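Serine-pyruvate aminotransferase (AgxT) (Sulfolobus solfataricus, PDB 3ZRP) probably transfers amino groups between L-serine and pyruvate, and perhaps alanine and glyoxylate, using a pyridoxal 5'-phosphate cofactor. Local coordinates at residues L133-P145 with V290-G303. Sequence-based numbering, arbitrary orientation. Where two conformers were deposited one is given.
Sequences LTHVETSTGVREP and VARRPESYSNTVTG. With PLP (pyridoxal-5'-phosphate), chain C.
A single backbone bridge, V142 with Y297, joins a beta hairpin (136-137 with 142-143) to the loop 290-300 and the start of strand 301-305. The hairpin follows strand 128-134 of the large mixed sheet of the class-V aminotransferase fold, and its G1 bulge sets G141 and V142 opposite E137. Two bonds make the bridge: R143 N gives a nearly straight one (168°) to S296 O at 2.7 Å, in the carbonyl plane, and S298 N reaches G141 O at 3.1 Å. G141 CA makes a CA-H...O contact with V301 O (3.3 Å); a CB here would point at that oxygen and clash with it, and the positive phi also suits glycine. The R143 chain, bent at chi3 (51°), carries its guanidinium over the turn at 295-298; NH2 donates to E295 O (2.9 Å) from above the carbonyl plane, and water 2, at the guanidinium edge, links NH2 to Y297 O. NH1 forms a salt bridge with E171. With an alanine in place of R143, E295 O and the E171 carboxylate would probably lose this partner and the turn would be less firmly held. At the bulge, V142 CG2 packs on A291 CB, and just before it water 1 ties T140 O to A291 N and G303 N. On the cofactor side, V136 CG1 rests against S298 CB and T300 OG1, itself hydrogen-bonded to S166 O. In the hairpin loop, T138 turns CG2 to V301 CG2 and OG1 to PLP O3, 2.4 Å away, so short that the exact distance is doubtful.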
loop_
_atom_site.group_PDB
_atom_site.type_symbol
_atom_site.label_atom_id
_atom_site.label_comp_id
_atom_site.label_asym_id
_atom_site.label_seq_id
_atom_site.Cartn_x
_atom_site.Cartn_y
_atom_site.Cartn_z
ATOM N N LEU A 133 18.913 -13.133 -2.917
ATOM C CA LEU A 133 18.525 -14.245 -3.792
ATOM C C LEU A 133 17.063 -14.068 -4.244
ATOM O O LEU A 133 16.284 -13.394 -3.563
ATOM C CB LEU A 133 18.665 -15.560 -3.033
ATOM C CG LEU A 133 19.977 -15.924 -2.326
ATOM C CD1 LEU A 133 19.820 -17.326 -1.737
ATOM C CD2 LEU A 133 21.143 -15.902 -3.301
ATOM N N THR A 134 16.701 -14.674 -5.380
ATOM C CA THR A 134 15.293 -14.797 -5.792
ATOM C C THR A 134 14.911 -16.259 -5.766
ATOM O O THR A 134 15.501 -17.063 -6.531
ATOM C CB THR A 134 15.096 -14.281 -7.231
ATOM O OG1 THR A 134 15.736 -13.010 -7.363
ATOM C CG2 THR A 134 13.592 -14.162 -7.595
ATOM N N HIS A 135 13.906 -16.621 -4.955
ATOM C CA HIS A 135 13.517 -18.046 -4.875
ATOM C C HIS A 135 12.946 -18.548 -6.213
ATOM O O HIS A 135 13.435 -19.530 -6.792
ATOM C CB HIS A 135 12.584 -18.314 -3.711
ATOM C CG HIS A 135 12.496 -19.758 -3.330
ATOM N ND1 HIS A 135 11.820 -20.186 -2.209
ATOM C CD2 HIS A 135 13.061 -20.866 -3.883
ATOM C CE1 HIS A 135 11.948 -21.500 -2.100
ATOM N NE2 HIS A 135 12.692 -21.936 -3.107
ATOM N N VAL A 136 11.932 -17.851 -6.732
ATOM C CA VAL A 136 11.433 -18.148 -8.073
ATOM C C VAL A 136 11.456 -16.859 -8.875
ATOM O O VAL A 136 10.839 -15.889 -8.467
ATOM C CB VAL A 136 9.997 -18.717 -8.012
ATOM C CG1 VAL A 136 9.360 -18.762 -9.416
ATOM C CG2 VAL A 136 9.983 -20.101 -7.341
ATOM N N GLU A 137 12.210 -16.859 -9.974
ATOM C CA GLU A 137 12.249 -15.768 -10.929
ATOM C C GLU A 137 11.055 -15.850 -11.880
ATOM O O GLU A 137 11.024 -16.640 -12.829
ATOM C CB GLU A 137 13.579 -15.779 -11.705
ATOM C CG GLU A 137 13.697 -14.751 -12.809
ATOM C CD GLU A 137 13.401 -13.338 -12.336
ATOM O OE1 GLU A 137 14.107 -12.842 -11.419
ATOM O OE2 GLU A 137 12.471 -12.718 -12.903
ATOM N N THR A 138 10.075 -14.993 -11.620
ATOM C CA THR A 138 8.783 -15.000 -12.292
ATOM C C THR A 138 8.903 -14.779 -13.791
ATOM O O THR A 138 8.089 -15.294 -14.543
ATOM C CB THR A 138 7.887 -13.896 -11.672
ATOM O OG1 THR A 138 7.911 -14.046 -10.259
ATOM C CG2 THR A 138 6.412 -13.987 -12.181
ATOM N N SER A 139 9.935 -14.057 -14.231
ATOM C CA SER A 139 10.074 -13.806 -15.676
ATOM C C SER A 139 10.380 -15.085 -16.489
ATOM O O SER A 139 10.005 -15.175 -17.654
ATOM C CB SER A 139 11.121 -12.746 -15.975
ATOM O OG SER A 139 12.379 -13.184 -15.515
ATOM N N THR A 140 11.025 -16.064 -15.867
ATOM C CA THR A 140 11.500 -17.248 -16.608
ATOM C C THR A 140 10.964 -18.560 -16.036
ATOM O O THR A 140 11.158 -19.621 -16.625
ATOM C CB THR A 140 13.045 -17.342 -16.602
ATOM O OG1 THR A 140 13.514 -17.454 -15.254
ATOM C CG2 THR A 140 13.711 -16.141 -17.289
ATOM N N GLY A 141 10.310 -18.486 -14.877
ATOM C CA GLY A 141 9.829 -19.671 -14.162
ATOM C C GLY A 141 10.953 -20.536 -13.616
ATOM O O GLY A 141 10.799 -21.736 -13.460
ATOM N N VAL A 142 12.078 -19.905 -13.282
ATOM C CA VAL A 142 13.273 -20.601 -12.812
ATOM C C VAL A 142 13.414 -20.481 -11.294
ATOM O O VAL A 142 13.413 -19.371 -10.747
ATOM C CB VAL A 142 14.523 -20.034 -13.527
ATOM C CG1 VAL A 142 15.802 -20.479 -12.857
ATOM C CG2 VAL A 142 14.528 -20.453 -14.998
ATOM N N ARG A 143 13.509 -21.622 -10.612
ATOM C CA ARG A 143 13.650 -21.668 -9.157
ATOM C C ARG A 143 15.133 -21.855 -8.805
ATOM O O ARG A 143 15.786 -22.793 -9.281
ATOM C CB ARG A 143 12.860 -22.824 -8.561
ATOM C CG ARG A 143 12.932 -22.966 -7.023
ATOM C CD ARG A 143 12.187 -24.216 -6.501
ATOM N NE ARG A 143 12.642 -25.376 -7.252
ATOM C CZ ARG A 143 11.890 -26.164 -8.013
ATOM N NH1 ARG A 143 10.571 -25.998 -8.097
ATOM N NH2 ARG A 143 12.483 -27.141 -8.694
ATOM N N GLU A 144 15.651 -20.953 -7.978
ATOM C CA GLU A 144 17.028 -21.003 -7.515
ATOM C C GLU A 144 17.056 -22.009 -6.365
ATOM O O GLU A 144 16.139 -22.003 -5.538
ATOM C CB GLU A 144 17.440 -19.607 -7.003
ATOM C CG GLU A 144 18.892 -19.493 -6.462
ATOM C CD GLU A 144 19.981 -19.567 -7.524
ATOM O OE1 GLU A 144 19.755 -19.376 -8.717
ATOM O OE2 GLU A 144 21.134 -19.843 -7.163
ATOM N N PRO A 145 18.104 -22.877 -6.300
ATOM C CA PRO A 145 18.265 -23.798 -5.158
ATOM C C PRO A 145 18.821 -23.083 -3.930
ATOM O O PRO A 145 20.010 -23.200 -3.586
ATOM C CB PRO A 145 19.261 -24.854 -5.675
ATOM C CG PRO A 145 20.037 -24.169 -6.743
ATOM C CD PRO A 145 19.098 -23.122 -7.359
ATOM N N VAL A 290 10.840 -22.483 -21.112
ATOM C CA VAL A 290 11.864 -21.422 -21.050
ATOM C C VAL A 290 13.021 -21.798 -20.104
ATOM O O VAL A 290 14.195 -21.693 -20.489
ATOM C CB VAL A 290 11.258 -20.058 -20.648
ATOM C CG1 VAL A 290 12.356 -19.054 -20.264
ATOM C CG2 VAL A 290 10.448 -19.507 -21.793
ATOM N N ALA A 291 12.696 -22.233 -18.886
ATOM C CA ALA A 291 13.703 -22.667 -17.933
ATOM C C ALA A 291 14.645 -23.680 -18.580
ATOM O O ALA A 291 14.196 -24.718 -19.075
ATOM C CB ALA A 291 13.063 -23.270 -16.693
ATOM N N ARG A 292 15.943 -23.378 -18.557
ATOM C CA ARG A 292 16.949 -24.207 -19.229
ATOM C C ARG A 292 17.228 -25.518 -18.529
ATOM O O ARG A 292 17.501 -26.528 -19.172
ATOM C CB ARG A 292 18.261 -23.433 -19.423
ATOM C CG ARG A 292 18.130 -22.098 -20.137
ATOM C CD ARG A 292 17.852 -22.215 -21.649
ATOM N NE ARG A 292 16.464 -22.584 -21.924
ATOM C CZ ARG A 292 16.017 -23.063 -23.083
ATOM N NH1 ARG A 292 16.844 -23.243 -24.114
ATOM N NH2 ARG A 292 14.730 -23.367 -23.213
ATOM N N ARG A 293 17.173 -25.500 -17.211
ATOM C CA ARG A 293 17.576 -26.630 -16.395
ATOM C C ARG A 293 16.388 -27.215 -15.612
ATOM O O ARG A 293 15.820 -26.542 -14.738
ATOM C CB ARG A 293 18.670 -26.172 -15.428
ATOM C CG ARG A 293 19.941 -25.679 -16.074
ATOM C CD ARG A 293 20.934 -26.801 -16.238
ATOM N NE ARG A 293 22.191 -26.306 -16.786
ATOM C CZ ARG A 293 23.395 -26.575 -16.288
ATOM N NH1 ARG A 293 23.531 -27.361 -15.227
ATOM N NH2 ARG A 293 24.467 -26.059 -16.868
ATOM N N PRO A 294 16.023 -28.487 -15.899
ATOM C CA PRO A 294 14.818 -29.124 -15.341
ATOM C C PRO A 294 14.720 -29.148 -13.823
ATOM O O PRO A 294 13.615 -29.077 -13.279
ATOM C CB PRO A 294 14.893 -30.566 -15.887
ATOM C CG PRO A 294 15.661 -30.435 -17.138
ATOM C CD PRO A 294 16.719 -29.396 -16.837
ATOM N N GLU A 295 15.854 -29.252 -13.144
ATOM C CA GLU A 295 15.890 -29.219 -11.681
ATOM C C GLU A 295 15.399 -27.867 -11.125
ATOM O O GLU A 295 15.066 -27.759 -9.958
ATOM C CB GLU A 295 17.305 -29.530 -11.164
ATOM C CG GLU A 295 18.361 -28.448 -11.432
ATOM C CD GLU A 295 19.105 -28.598 -12.741
ATOM O OE1 GLU A 295 18.641 -29.342 -13.646
ATOM O OE2 GLU A 295 20.175 -27.936 -12.882
ATOM N N SER A 296 15.348 -26.845 -11.981
ATOM C CA SER A 296 14.909 -25.516 -11.548
ATOM C C SER A 296 13.500 -25.128 -12.059
ATOM O O SER A 296 13.097 -23.971 -11.899
ATOM C CB SER A 296 15.895 -24.452 -12.004
ATOM O OG SER A 296 15.760 -24.212 -13.393
ATOM N N TYR A 297 12.782 -26.072 -12.676
ATOM C CA TYR A 297 11.382 -25.852 -13.090
ATOM C C TYR A 297 10.529 -25.466 -11.875
ATOM O O TYR A 297 10.290 -26.290 -10.980
ATOM C CB TYR A 297 10.802 -27.119 -13.756
ATOM C CG TYR A 297 11.334 -27.478 -15.140
ATOM C CD1 TYR A 297 11.940 -26.530 -15.956
ATOM C CD2 TYR A 297 11.166 -28.780 -15.656
ATOM C CE1 TYR A 297 12.409 -26.867 -17.239
ATOM C CE2 TYR A 297 11.627 -29.130 -16.930
ATOM C CZ TYR A 297 12.236 -28.174 -17.719
ATOM O OH TYR A 297 12.683 -28.508 -18.985
ATOM N N SER A 298 10.120 -24.202 -11.793
ATOM C CA SER A 298 9.324 -23.753 -10.647
ATOM C C SER A 298 7.941 -24.360 -10.698
ATOM O O SER A 298 7.411 -24.656 -11.768
ATOM C CB SER A 298 9.196 -22.212 -10.555
ATOM O OG SER A 298 8.205 -21.720 -11.461
ATOM N N ASN A 299 7.377 -24.524 -9.517
ATOM C CA ASN A 299 6.032 -25.039 -9.360
ATOM C C ASN A 299 4.943 -23.948 -9.330
ATOM O O ASN A 299 3.762 -24.240 -9.061
ATOM C CB ASN A 299 6.005 -25.986 -8.149
ATOM C CG ASN A 299 6.916 -27.207 -8.364
ATOM O OD1 ASN A 299 7.158 -27.621 -9.513
ATOM N ND2 ASN A 299 7.435 -27.761 -7.280
ATOM N N THR A 300 5.325 -22.711 -9.664
ATOM C CA THR A 300 4.365 -21.600 -9.717
ATOM C C THR A 300 4.242 -20.965 -11.076
ATOM O O THR A 300 3.188 -20.422 -11.392
ATOM C CB THR A 300 4.686 -20.477 -8.678
ATOM O OG1 THR A 300 6.004 -19.953 -8.935
ATOM C CG2 THR A 300 4.634 -21.055 -7.279
ATOM N N VAL A 301 5.309 -21.000 -11.871
ATOM C CA VAL A 301 5.352 -20.337 -13.186
ATOM C C VAL A 301 6.113 -21.212 -14.197
ATOM O O VAL A 301 7.196 -21.719 -13.894
ATOM C CB VAL A 301 6.098 -18.970 -13.133
ATOM C CG1 VAL A 301 6.141 -18.316 -14.529
ATOM C CG2 VAL A 301 5.450 -18.018 -12.127
ATOM N N THR A 302 5.566 -21.353 -15.397
ATOM C CA THR A 302 6.234 -22.062 -16.481
ATOM C C THR A 302 6.178 -21.188 -17.718
ATOM O O THR A 302 5.115 -20.723 -18.094
ATOM C CB THR A 302 5.519 -23.426 -16.781
ATOM O OG1 THR A 302 5.475 -24.209 -15.580
ATOM C CG2 THR A 302 6.283 -24.207 -17.855
ATOM N N GLY A 303 7.334 -20.960 -18.342
ATOM C CA GLY A 303 7.402 -20.178 -19.580
ATOM C C GLY A 303 7.314 -21.134 -20.761
ATOM O O GLY A 303 7.938 -22.220 -20.747
HETATM N N1 PLP C . 9.588 -10.401 -7.031
HETATM C C2 PLP C . 8.994 -11.382 -7.792
HETATM C C2A PLP C . 9.696 -12.705 -7.945
HETATM C C3 PLP C . 7.739 -11.159 -8.402
HETATM O O3 PLP C . 7.203 -12.058 -9.043
HETATM C C4 PLP C . 7.081 -9.934 -8.238
HETATM C C4A PLP C . 5.703 -9.739 -8.881
HETATM C C5 PLP C . 7.735 -8.946 -7.472
HETATM C C6 PLP C . 8.976 -9.191 -6.847
HETATM C C5A PLP C . 7.149 -7.586 -7.232
HETATM O O4P PLP C . 5.977 -7.595 -6.412
HETATM P P PLP C . 4.915 -6.417 -6.405
HETATM O O1P PLP C . 3.916 -6.917 -5.409
HETATM O O2P PLP C . 4.422 -6.409 -7.814
HETATM O O3P PLP C . 5.711 -5.227 -6.000
HETATM O O HOH W 1 9.886 -21.827 -17.569
HETATM O O HOH W 2 10.586 -28.725 -10.125
#